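Local structure of NADP-dependent glyceraldehyde-3-phosphate dehydrogenase (Bacillus halodurans, 3PRL) at residues A58-Q62 with G180-V184; G129-K133 with K144-E149; D270-L274 with F419-R425; L274-A278 with Q308-I313; I331-E337 with N366-P370. The protein probably catalyses the NADP-dependent, non-phosphorylating oxidation of glyceraldehyde 3-phosphate, as a member of the aldehyde dehydrogenase family. One frame throughout, in Å; residues are numbered along the deposited sequence.

Contact 1: A58-Q62 with G180-V184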
# COMPACT_ATOMS: atom_id res chain seq x y z
N ALA D 58 -3.17 31.31 -13.04
CA ALA D 58 -3.02 30.05 -12.34
C ALA D 58 -2.44 28.96 -13.24
O ALA D 58 -1.62 28.17 -12.80
CB ALA D 58 -4.34 29.62 -11.73
N LYS D 59 -2.86 28.96 -14.51
CA LYS D 59 -2.37 28.03 -15.53
C LYS D 59 -0.89 28.26 -15.90
O LYS D 59 -0.16 27.31 -16.18
CB LYS D 59 -3.23 28.16 -16.78
CG LYS D 59 -3.62 26.88 -17.50
CD LYS D 59 -4.69 27.23 -18.54
CE LYS D 59 -4.52 26.47 -19.86
NZ LYS D 59 -4.82 27.35 -21.02
N ASP D 60 -0.46 29.51 -15.92
CA ASP D 60 0.94 29.80 -16.25
C ASP D 60 1.85 29.48 -15.09
O ASP D 60 2.94 28.94 -15.28
CB ASP D 60 1.12 31.25 -16.70
CG ASP D 60 0.41 31.55 -18.02
OD1 ASP D 60 0.02 30.60 -18.74
OD2 ASP D 60 0.26 32.74 -18.33
N ALA D 61 1.41 29.80 -13.88
CA ALA D 61 2.18 29.47 -12.68
C ALA D 61 2.17 27.97 -12.36
O ALA D 61 3.09 27.46 -11.73
CB ALA D 61 1.68 30.28 -11.51
N GLN D 62 1.11 27.27 -12.78
CA GLN D 62 1.03 25.80 -12.69
C GLN D 62 2.26 25.10 -13.26
O GLN D 62 2.73 24.10 -12.71
CB GLN D 62 -0.26 25.29 -13.37
CG GLN D 62 -0.21 23.88 -14.02
CD GLN D 62 -0.43 22.75 -13.01
OE1 GLN D 62 -0.02 21.62 -13.24
NE2 GLN D 62 -1.07 23.07 -11.90
N GLY D 180 0.89 19.90 -6.57
CA GLY D 180 1.42 20.58 -7.74
C GLY D 180 0.40 21.20 -8.66
O GLY D 180 0.73 21.58 -9.78
N ASN D 181 -0.84 21.29 -8.19
CA ASN D 181 -1.91 22.03 -8.88
C ASN D 181 -1.81 23.50 -8.49
O ASN D 181 -1.07 23.84 -7.58
CB ASN D 181 -3.29 21.49 -8.46
CG ASN D 181 -3.47 20.02 -8.82
OD1 ASN D 181 -3.85 19.70 -9.95
ND2 ASN D 181 -3.22 19.11 -7.86
N THR D 182 -2.53 24.37 -9.19
CA THR D 182 -2.76 25.74 -8.72
C THR D 182 -4.24 25.92 -8.35
O THR D 182 -5.06 25.05 -8.65
CB THR D 182 -2.23 26.80 -9.71
OG1 THR D 182 -2.85 26.63 -10.99
CG2 THR D 182 -0.72 26.66 -9.85
N VAL D 183 -4.57 27.02 -7.68
CA VAL D 183 -5.91 27.20 -7.16
C VAL D 183 -6.56 28.52 -7.57
O VAL D 183 -5.98 29.61 -7.47
CB VAL D 183 -6.00 27.01 -5.62
CG1 VAL D 183 -7.38 27.34 -5.12
CG2 VAL D 183 -5.65 25.58 -5.22
N VAL D 184 -7.79 28.39 -8.06
CA VAL D 184 -8.73 29.50 -8.07
C VAL D 184 -9.66 29.30 -6.88
O VAL D 184 -10.38 28.30 -6.81
CB VAL D 184 -9.48 29.61 -9.41
CG1 VAL D 184 -10.52 30.70 -9.35
CG2 VAL D 184 -8.49 29.91 -10.50
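Thr-182 and Ala-58 make the tight part of this contact. Helix 48-65 packs here against the start of strand 182-186 and runs nearly antiparallel to it (169°). The hydroxyl of Thr-182 donates to a helix carbonyl, with OG1 2.7 Å from Ala-58 O. It comes from above the carbonyl plane, while the helical donor Gln-62 N reaches Ala-58 O from the opposite face. Thr-182 OG1 lies between its own backbone N and carbonyl carbon (chi1 57°). That torsion also sets CG2 against the helix, 3.4 Å from Gln-62 CA. Gln-62 bends at chi2 (82°) and carries its amide to the turn, where NE2 is 3.3 Å from Asn-181 CA. Gly-180 closes helix 167-178 there in a Schellman motif.

Packing is looser toward Val-184, whose CG2 is 4.3 Å from Ala-58 CB. Lys-59 and Asp-60 point away from the strand on the solvent side of the helix. Further along the same strand is Lys-186, an NADP(+)-binding residue. Thr-182 thus joins helix to sheet by a polar bond in a buried layer, and Ala-58 O holds two donors, one for the helix and one for the strand.

Contact 2: G129-K133 with K144-E149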
# COMPACT_ATOMS: atom_id res chain seq x y z
N GLY D 129 5.43 6.13 -5.79
CA GLY D 129 5.08 5.47 -7.04
C GLY D 129 5.14 3.95 -6.97
O GLY D 129 5.64 3.38 -5.99
N GLU D 130 4.64 3.29 -8.01
CA GLU D 130 4.78 1.83 -8.12
C GLU D 130 5.29 1.40 -9.48
O GLU D 130 5.20 2.16 -10.45
CB GLU D 130 3.47 1.11 -7.79
CG GLU D 130 2.22 1.72 -8.40
CD GLU D 130 0.96 1.18 -7.74
OE1 GLU D 130 0.67 1.59 -6.59
OE2 GLU D 130 0.28 0.35 -8.36
N THR D 131 5.87 0.20 -9.54
CA THR D 131 6.28 -0.41 -10.80
C THR D 131 5.57 -1.75 -11.00
O THR D 131 5.38 -2.54 -10.04
CB THR D 131 7.78 -0.66 -10.89
OG1 THR D 131 8.14 -1.66 -9.95
CG2 THR D 131 8.55 0.62 -10.57
N LEU D 132 5.21 -2.00 -12.25
CA LEU D 132 4.50 -3.20 -12.68
C LEU D 132 5.29 -3.77 -13.82
O LEU D 132 5.89 -3.04 -14.61
CB LEU D 132 3.07 -2.89 -13.17
CG LEU D 132 2.24 -1.85 -12.39
CD1 LEU D 132 0.85 -1.80 -12.97
CD2 LEU D 132 2.17 -2.25 -10.93
N LYS D 133 5.29 -5.09 -13.90
CA LYS D 133 6.02 -5.80 -14.92
C LYS D 133 4.99 -6.33 -15.89
O LYS D 133 3.88 -6.65 -15.48
CB LYS D 133 6.79 -6.95 -14.28
CG LYS D 133 7.73 -6.50 -13.14
CD LYS D 133 8.99 -5.83 -13.68
CE LYS D 133 10.06 -6.88 -14.02
NZ LYS D 133 9.99 -7.33 -15.43
N LYS D 144 8.87 -5.51 -20.07
CA LYS D 144 8.16 -4.25 -19.96
C LYS D 144 8.01 -3.91 -18.49
O LYS D 144 7.58 -4.74 -17.69
CB LYS D 144 6.80 -4.28 -20.68
CG LYS D 144 6.93 -4.43 -22.22
CD LYS D 144 7.38 -3.12 -22.87
CE LYS D 144 7.40 -3.21 -24.39
NZ LYS D 144 8.62 -3.92 -24.92
N ILE D 145 8.39 -2.69 -18.14
CA ILE D 145 8.21 -2.18 -16.80
C ILE D 145 7.46 -0.85 -16.87
O ILE D 145 7.85 0.05 -17.62
CB ILE D 145 9.58 -2.07 -16.03
CG1 ILE D 145 9.34 -1.60 -14.58
CG2 ILE D 145 10.56 -1.16 -16.76
CD1 ILE D 145 10.47 -1.97 -13.61
N ALA D 146 6.37 -0.76 -16.12
CA ALA D 146 5.62 0.49 -16.03
C ALA D 146 5.95 1.17 -14.70
O ALA D 146 5.86 0.53 -13.63
CB ALA D 146 4.13 0.23 -16.18
N LEU D 147 6.42 2.42 -14.79
CA LEU D 147 6.61 3.31 -13.63
C LEU D 147 5.37 4.18 -13.51
O LEU D 147 5.09 5.00 -14.40
CB LEU D 147 7.84 4.21 -13.82
CG LEU D 147 9.26 3.75 -13.43
CD1 LEU D 147 9.43 2.26 -13.51
CD2 LEU D 147 10.31 4.46 -14.30
N VAL D 148 4.62 3.97 -12.43
CA VAL D 148 3.37 4.68 -12.22
C VAL D 148 3.61 5.74 -11.15
O VAL D 148 4.12 5.45 -10.07
CB VAL D 148 2.17 3.72 -11.89
CG1 VAL D 148 0.81 4.45 -11.90
CG2 VAL D 148 2.10 2.54 -12.89
N GLU D 149 3.29 6.98 -11.47
CA GLU D 149 3.36 8.05 -10.49
C GLU D 149 2.05 8.84 -10.51
O GLU D 149 1.15 8.51 -11.30
CB GLU D 149 4.57 8.95 -10.76
CG GLU D 149 5.88 8.36 -10.24
CD GLU D 149 7.13 9.10 -10.75
OE1 GLU D 149 7.24 9.33 -11.99
OE2 GLU D 149 8.00 9.45 -9.91
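Glu-130 and Val-148 form one of the hydrogen-bonded pairs of a beta hairpin made by strands 129-133 and 144-159. In aldehyde dehydrogenases such a hairpin belongs to the oligomerisation domain, and the neighbours here agree. Gly-129, Glu-130 and Thr-131 continue the sheet as an antiparallel ladder with a strand of the second subunit. Strand 474-482 flanks strand 144-159 within the chain.

Backbone hydrogen bonds come first. Glu-130 and Val-148 exchange two, the shorter from Val-148 N to Glu-130 O at 2.7 Å. Leu-132 and Ala-146 exchange two more, the shorter from Ala-146 N to Leu-132 O at 2.8 Å. Thr-131 with Leu-147 and Lys-133 with Ile-145 are the non-hydrogen-bonded pairs. Weaker CA-H...O contacts add to these, the closest between Thr-131 CA and Ala-146 O at 3.0 Å.

Apolar contacts lie on both faces. On one, Glu-130 runs alongside Val-148, its CG 4.0 Å from Val-148 CB. Leu-132 CG also nears Val-148 CG2 at 4.4 Å. Phe-451 of the third subunit packs on Leu-132 and Ala-146 of this face. On the other, Ile-145 has CG1 anti to its backbone N (chi1 -177°), which, with an extended chi2, lets CD1 touch both Thr-131 CB and Lys-133 CD, 4.0 and 4.1 Å away. Thr-131 and Leu-147 run alongside each other on this face, and Thr-131 CG2 presses on Leu-147 CD1 at a tight 3.5 Å.

Contact 3: D270-L274 with F419-R425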
# COMPACT_ATOMS: atom_id res chain seq x y z
N ASP D 270 -32.76 -0.37 22.61
CA ASP D 270 -33.12 -0.63 24.02
C ASP D 270 -31.93 -0.74 24.99
O ASP D 270 -31.98 -0.21 26.11
CB ASP D 270 -34.04 -1.87 24.09
CG ASP D 270 -34.01 -2.59 25.44
OD1 ASP D 270 -33.69 -1.98 26.49
OD2 ASP D 270 -34.33 -3.80 25.46
N ASP D 271 -30.88 -1.43 24.57
CA ASP D 271 -29.72 -1.67 25.40
C ASP D 271 -28.65 -0.58 25.25
O ASP D 271 -27.47 -0.87 25.03
CB ASP D 271 -29.13 -3.06 25.10
CG ASP D 271 -28.75 -3.23 23.63
OD1 ASP D 271 -29.31 -2.50 22.78
OD2 ASP D 271 -27.90 -4.09 23.33
N ALA D 272 -29.05 0.68 25.38
CA ALA D 272 -28.12 1.79 25.18
C ALA D 272 -27.87 2.56 26.47
O ALA D 272 -28.77 2.72 27.30
CB ALA D 272 -28.64 2.73 24.11
N ASP D 273 -26.63 3.02 26.63
CA ASP D 273 -26.32 3.95 27.71
C ASP D 273 -26.92 5.29 27.29
O ASP D 273 -26.38 5.99 26.43
CB ASP D 273 -24.80 4.07 27.93
CG ASP D 273 -24.43 5.16 28.93
OD1 ASP D 273 -25.24 6.07 29.17
OD2 ASP D 273 -23.31 5.12 29.47
N LEU D 274 -28.05 5.62 27.90
CA LEU D 274 -28.84 6.78 27.50
C LEU D 274 -28.26 8.11 27.98
O LEU D 274 -28.66 9.16 27.50
CB LEU D 274 -30.30 6.62 27.95
CG LEU D 274 -31.02 5.33 27.55
CD1 LEU D 274 -32.18 5.05 28.48
CD2 LEU D 274 -31.49 5.35 26.10
N PHE D 419 -26.62 3.58 18.56
CA PHE D 419 -26.40 3.52 20.00
C PHE D 419 -26.94 2.22 20.63
O PHE D 419 -28.14 1.91 20.53
CB PHE D 419 -27.00 4.76 20.67
CG PHE D 419 -26.28 6.04 20.33
CD1 PHE D 419 -25.18 6.46 21.07
CD2 PHE D 419 -26.72 6.84 19.27
CE1 PHE D 419 -24.51 7.66 20.77
CE2 PHE D 419 -26.06 8.04 18.95
CZ PHE D 419 -24.95 8.44 19.71
N THR D 420 -26.03 1.48 21.26
CA THR D 420 -26.26 0.08 21.66
C THR D 420 -25.08 -0.38 22.49
O THR D 420 -23.97 0.14 22.35
CB THR D 420 -26.26 -0.86 20.43
OG1 THR D 420 -26.61 -0.14 19.25
CG2 THR D 420 -27.22 -2.02 20.63
N LYS D 421 -25.29 -1.36 23.36
CA LYS D 421 -24.18 -2.05 23.99
C LYS D 421 -23.80 -3.27 23.16
O LYS D 421 -22.73 -3.84 23.33
CB LYS D 421 -24.52 -2.49 25.42
CG LYS D 421 -25.13 -1.40 26.30
CD LYS D 421 -24.12 -0.38 26.79
CE LYS D 421 -24.57 0.18 28.13
NZ LYS D 421 -23.44 0.74 28.91
N ASP D 422 -24.69 -3.65 22.24
CA ASP D 422 -24.49 -4.80 21.38
C ASP D 422 -23.70 -4.41 20.12
O ASP D 422 -24.29 -4.16 19.06
CB ASP D 422 -25.84 -5.42 21.00
CG ASP D 422 -25.70 -6.79 20.37
OD1 ASP D 422 -24.64 -7.09 19.78
OD2 ASP D 422 -26.67 -7.57 20.45
N THR D 423 -22.37 -4.37 20.26
CA THR D 423 -21.47 -3.91 19.20
C THR D 423 -21.59 -4.65 17.86
O THR D 423 -21.70 -4.01 16.82
CB THR D 423 -20.00 -3.92 19.65
OG1 THR D 423 -19.80 -2.94 20.67
CG2 THR D 423 -19.05 -3.63 18.47
N ASP D 424 -21.56 -5.99 17.88
CA ASP D 424 -21.71 -6.76 16.64
C ASP D 424 -22.97 -6.34 15.88
O ASP D 424 -22.91 -6.07 14.69
CB ASP D 424 -21.68 -8.27 16.88
CG ASP D 424 -20.34 -8.76 17.45
OD1 ASP D 424 -19.30 -8.10 17.20
OD2 ASP D 424 -20.32 -9.80 18.15
N ARG D 425 -24.09 -6.25 16.60
CA ARG D 425 -25.38 -5.86 16.01
C ARG D 425 -25.34 -4.47 15.38
O ARG D 425 -25.73 -4.30 14.22
CB ARG D 425 -26.48 -5.94 17.07
CG ARG D 425 -27.87 -6.18 16.51
CD ARG D 425 -28.84 -6.47 17.65
NE ARG D 425 -28.97 -5.34 18.58
CZ ARG D 425 -29.64 -5.38 19.72
NH1 ARG D 425 -30.26 -6.50 20.10
NH2 ARG D 425 -29.70 -4.31 20.50
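Asp-271, Asp-422 and Arg-425 form a small salt-bridge network in which a loop meets the start of helix 423-431. Asp-271 OD1 is 2.9 Å from Arg-425 NH2 and lies at the edge of the guanidinium, near its plane. The two flat groups are nevertheless turned well apart, their planes 63° from each other. Asp-271 CG sits between the backbone N and the carbonyl carbon (chi1 58°), a torsion that swings the carboxylate across to the arginine. Asp-422 approaches differently. Its OD2 stands above one guanidinium face, toward its rim, a long 3.7 Å from Arg-425 NE, so the attraction is one of charge with no N-H aimed at the oxygen. Asp-422 is also the N-cap of the helix, and its OD1 takes a weak bond from Arg-425 N at 3.3 Å. Asp-271 OD2 comes within 3.4 Å of Asp-422 CB. Arginine charge shared by both carboxylates would probably ease their mutual repulsion.

Beside the network, Ala-272 CB rests 4.3 Å from Phe-419 CB. Lys-421 NZ nears Asp-273 OD2 at 4.4 Å, too far to count as a salt bridge. Asp-273 serves its own helix instead, capping Leu-276 N with OD1.

Strands 264-268 and 415-419 are parallel neighbours in the sheet of the catalytic domain. Segment 270-274 follows the end of the first, and 419-425 starts on the last residue of the second; they lead into helices 274-286 and 423-431. At the start of the latter helix, Thr-423 bonds to Asp-424 of the second subunit.

Contact 4: L274-A278 with Q308-I313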
# COMPACT_ATOMS: atom_id res chain seq x y z
N LEU D 274 -28.05 5.62 27.90
CA LEU D 274 -28.84 6.78 27.50
C LEU D 274 -28.26 8.11 27.98
O LEU D 274 -28.66 9.16 27.50
CB LEU D 274 -30.30 6.62 27.95
CG LEU D 274 -31.02 5.33 27.55
CD1 LEU D 274 -32.18 5.05 28.48
CD2 LEU D 274 -31.49 5.35 26.10
N LYS D 275 -27.33 8.06 28.93
CA LYS D 275 -26.63 9.26 29.38
C LYS D 275 -25.64 9.72 28.32
O LYS D 275 -25.71 10.87 27.86
CB LYS D 275 -25.93 9.04 30.73
CG LYS D 275 -26.83 9.16 31.95
CD LYS D 275 -27.44 10.57 32.06
CE LYS D 275 -28.43 10.65 33.21
NZ LYS D 275 -29.10 11.99 33.27
N LEU D 276 -24.75 8.82 27.92
CA LEU D 276 -23.78 9.03 26.83
C LEU D 276 -24.46 9.35 25.48
O LEU D 276 -24.04 10.26 24.76
CB LEU D 276 -22.85 7.81 26.70
CG LEU D 276 -21.73 7.76 25.65
CD1 LEU D 276 -20.81 8.99 25.71
CD2 LEU D 276 -20.91 6.46 25.81
N THR D 277 -25.49 8.59 25.15
CA THR D 277 -26.27 8.86 23.94
C THR D 277 -26.85 10.28 23.97
O THR D 277 -26.63 11.05 23.04
CB THR D 277 -27.41 7.84 23.75
OG1 THR D 277 -26.87 6.51 23.76
CG2 THR D 277 -28.13 8.10 22.43
N ALA D 278 -27.57 10.62 25.04
CA ALA D 278 -28.18 11.95 25.17
C ALA D 278 -27.13 13.06 25.00
O ALA D 278 -27.38 14.08 24.34
CB ALA D 278 -28.91 12.09 26.51
N GLN D 308 -37.15 7.93 28.64
CA GLN D 308 -35.97 8.23 29.45
C GLN D 308 -34.90 9.02 28.69
O GLN D 308 -34.33 9.95 29.25
CB GLN D 308 -35.39 6.95 30.07
CG GLN D 308 -34.31 7.20 31.13
CD GLN D 308 -34.73 8.24 32.17
OE1 GLN D 308 -35.46 7.94 33.12
NE2 GLN D 308 -34.27 9.48 31.99
N LEU D 309 -34.64 8.67 27.43
CA LEU D 309 -33.65 9.39 26.61
C LEU D 309 -34.08 10.83 26.35
O LEU D 309 -33.30 11.77 26.54
CB LEU D 309 -33.40 8.66 25.29
CG LEU D 309 -32.50 9.38 24.28
CD1 LEU D 309 -31.03 9.28 24.69
CD2 LEU D 309 -32.72 8.87 22.86
N VAL D 310 -35.33 11.00 25.94
CA VAL D 310 -35.89 12.31 25.62
C VAL D 310 -36.01 13.20 26.86
O VAL D 310 -35.99 14.43 26.76
CB VAL D 310 -37.22 12.19 24.81
CG1 VAL D 310 -38.40 11.91 25.70
CG2 VAL D 310 -37.44 13.43 23.97
N ALA D 311 -36.10 12.56 28.03
CA ALA D 311 -35.98 13.25 29.31
C ALA D 311 -34.56 13.78 29.52
O ALA D 311 -34.37 14.95 29.87
CB ALA D 311 -36.41 12.32 30.48
N ASN D 312 -33.56 12.92 29.29
CA ASN D 312 -32.15 13.33 29.40
C ASN D 312 -31.84 14.46 28.42
O ASN D 312 -31.36 15.52 28.82
CB ASN D 312 -31.20 12.16 29.17
CG ASN D 312 -31.55 10.92 29.99
OD1 ASN D 312 -32.12 11.00 31.08
ND2 ASN D 312 -31.21 9.75 29.45
N ILE D 313 -32.15 14.22 27.14
CA ILE D 313 -32.00 15.23 26.09
C ILE D 313 -32.61 16.59 26.46
O ILE D 313 -31.95 17.62 26.31
CB ILE D 313 -32.55 14.73 24.74
CG1 ILE D 313 -31.77 13.51 24.26
CG2 ILE D 313 -32.51 15.87 23.69
CD1 ILE D 313 -32.49 12.67 23.23
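Leu-309 pushes a methyl group into the hollow formed by Leu-274, Thr-277 and Ala-278. Its CD1 lies 3.7 Å from Leu-274 O and 3.9 Å from Thr-277 CG2, and it also touches Ala-278. CG is anti to the backbone N (chi1 174°), which directs this branch at the facing helix. In return, the fork of Leu-274 spreads over the first turn of segment 308-313. Leu-274 CD2 meets Leu-309 CB at 3.9 Å, and Leu-274 CD1 meets Gln-308 CG at 4.0 Å.

One turn on, Ala-278 is the small residue that lets the backbones come together. Its CA is 5.1 Å from the CA of Ile-313. Ala-278 CB fits between Asn-312 CB, at 3.5 Å, and Ile-313 CG1, at 3.9 Å. The segment axes pass 9.0 Å apart and cross at -49°. That angle is consistent with ridges-into-grooves packing of rows spaced four residues apart, Leu-274 with Ala-278 and Leu-309 with Ile-313. Helix 274-286 is the connection of a beta-alpha-beta crossover from strand 264-268 to its parallel neighbour 296-302, and helix 303-317 follows that second strand. Leu-274, Thr-277 and Leu-309 all rest on Val-268 of the sheet.

Polar groups join in as well. The buried Asn-312 gives a weak hydrogen bond from ND2 to Leu-274 O (142° at the hydrogen), an oxygen already used by Ala-278 N. At the exposed edge, Gln-308 NE2 makes a weak bond to Asn-312 OD1, which helps fix the amide. The end of Lys-275 crosses Asn-312 at about a right angle, its NZ near OD1 but too far for a bond.

Contact 5: I331-E337 with N366-P370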
# COMPACT_ATOMS: atom_id res chain seq x y z
N ILE D 331 -25.59 28.25 21.57
CA ILE D 331 -26.51 28.59 20.51
C ILE D 331 -26.41 30.07 20.17
O ILE D 331 -26.85 30.94 20.92
CB ILE D 331 -27.96 28.24 20.91
CG1 ILE D 331 -28.03 26.85 21.59
CG2 ILE D 331 -28.90 28.36 19.71
CD1 ILE D 331 -27.69 25.63 20.68
N THR D 332 -25.80 30.37 19.03
CA THR D 332 -25.73 31.74 18.54
C THR D 332 -26.69 31.94 17.37
O THR D 332 -27.33 30.97 16.93
CB THR D 332 -24.28 32.17 18.18
OG1 THR D 332 -23.65 31.18 17.36
CG2 THR D 332 -23.45 32.37 19.45
N PRO D 333 -26.78 33.19 16.85
CA PRO D 333 -27.70 33.48 15.76
C PRO D 333 -27.36 32.71 14.48
O PRO D 333 -26.18 32.44 14.20
CB PRO D 333 -27.52 34.99 15.54
CG PRO D 333 -26.90 35.50 16.80
CD PRO D 333 -26.03 34.39 17.26
N VAL D 334 -28.39 32.32 13.74
CA VAL D 334 -28.19 31.65 12.46
C VAL D 334 -27.79 32.67 11.41
O VAL D 334 -28.00 33.87 11.57
CB VAL D 334 -29.41 30.80 12.02
CG1 VAL D 334 -29.59 29.59 12.94
CG2 VAL D 334 -30.68 31.64 11.96
N ILE D 335 -27.19 32.18 10.34
CA ILE D 335 -26.48 33.00 9.35
C ILE D 335 -27.25 34.23 8.82
O ILE D 335 -26.67 35.30 8.71
CB ILE D 335 -25.95 32.12 8.19
CG1 ILE D 335 -24.80 32.81 7.43
CG2 ILE D 335 -27.09 31.68 7.29
CD1 ILE D 335 -23.60 33.18 8.29
N ASP D 336 -28.53 34.06 8.48
CA ASP D 336 -29.32 35.19 7.95
C ASP D 336 -30.84 35.09 8.18
O ASP D 336 -31.31 34.11 8.78
CB ASP D 336 -28.94 35.50 6.47
CG ASP D 336 -29.34 34.40 5.48
OD1 ASP D 336 -29.71 33.27 5.88
OD2 ASP D 336 -29.29 34.68 4.26
N GLU D 337 -31.58 36.12 7.72
CA GLU D 337 -33.06 36.20 7.80
C GLU D 337 -33.75 35.04 7.13
O GLU D 337 -34.64 34.41 7.71
CB GLU D 337 -33.60 37.45 7.07
CG GLU D 337 -32.69 38.65 6.91
CD GLU D 337 -32.73 39.56 8.10
OE1 GLU D 337 -33.47 40.57 8.05
OE2 GLU D 337 -32.04 39.25 9.09
N ASN D 366 -32.70 36.87 14.34
CA ASN D 366 -31.71 35.87 13.93
C ASN D 366 -31.51 34.76 14.96
O ASN D 366 -31.20 33.62 14.61
CB ASN D 366 -30.35 36.55 13.74
CG ASN D 366 -30.13 37.06 12.34
OD1 ASN D 366 -29.02 36.95 11.80
ND2 ASN D 366 -31.18 37.63 11.73
N LEU D 367 -31.64 35.12 16.24
CA LEU D 367 -31.35 34.21 17.34
C LEU D 367 -32.52 33.27 17.61
O LEU D 367 -33.64 33.71 17.89
CB LEU D 367 -31.00 35.03 18.60
CG LEU D 367 -30.42 34.40 19.88
CD1 LEU D 367 -29.05 33.77 19.63
CD2 LEU D 367 -30.34 35.45 21.01
N LEU D 368 -32.27 31.97 17.49
CA LEU D 368 -33.28 30.95 17.78
C LEU D 368 -32.90 30.11 18.98
O LEU D 368 -31.77 29.63 19.07
CB LEU D 368 -33.49 30.04 16.58
CG LEU D 368 -34.63 30.38 15.63
CD1 LEU D 368 -34.19 31.43 14.61
CD2 LEU D 368 -35.10 29.11 14.94
N SER D 369 -33.85 29.93 19.89
CA SER D 369 -33.72 29.00 21.00
C SER D 369 -33.51 27.59 20.47
O SER D 369 -34.06 27.25 19.43
CB SER D 369 -34.98 29.03 21.89
OG SER D 369 -34.92 30.08 22.83
N PRO D 370 -32.70 26.78 21.16
CA PRO D 370 -32.64 25.41 20.68
C PRO D 370 -34.04 24.82 20.81
O PRO D 370 -34.71 25.00 21.83
CB PRO D 370 -31.64 24.73 21.62
CG PRO D 370 -31.60 25.60 22.85
CD PRO D 370 -31.89 26.98 22.38
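Pro-333 and Leu-367 bring the backbones closest, with their CA atoms 4.0 Å apart. The segments run in roughly opposing directions, 142° apart end to end. They share one hydrogen bond, from Val-334 N to Asn-366 O at 3.2 Å. It is fairly straight (161°), but the donor stands above the carbonyl plane.

Next to that bond the Pro-333 ring touches two residues. Its CB meets Asn-366 CB at 3.7 Å, and its CD meets Leu-367 CD1 at 3.9 Å. Leu-367 has CG anti to the backbone N (chi1 -170°), a torsion that carries CD1 across to the proline ring and the peptide before it. Ile-331 fills the other end. Its CG1 touches Pro-370 CD at 3.9 Å, while CG2 covers Leu-368 O at 3.2 Å, a buried oxygen with no partner in the model. Phe-286 of helix 274-286 packs on both Ile-331 and Pro-370.

Segment 331-337 is the loop leading into helix 337-352, where Asp-336 is the N-cap and bonds to Ser-339 N. The loop lies along the start of strand 367-374 in the catalytic domain. It also borders the cofactor site, as Ile-335 touches Phe-162, an NADP(+)-binding residue.

From the N terminus, contact 1 closes a long loop by bringing helix 48-65 to strand 182-186. Contact 2, the 129-133/144-149 hairpin, is nested inside it. Both reach the same sheet, since strands 144-159 and 182-186 are neighbours. Contact 3 opens after contact 1 has closed and spans 270-274 to 419-425. Contacts 4 and 5 fall within that span, one after the other. Contact 4 begins where the first segment of contact 3 ends, at the shared Leu-274; Phe-419 packs on Thr-277 between them. Contact 5 lies about 9 Å from contact 4 at the nearest atoms. Contacts 3 to 5 tie together the sheet that holds strands 264-268 and 415-419 and its helices. Contacts 2 and 3 both touch the second subunit.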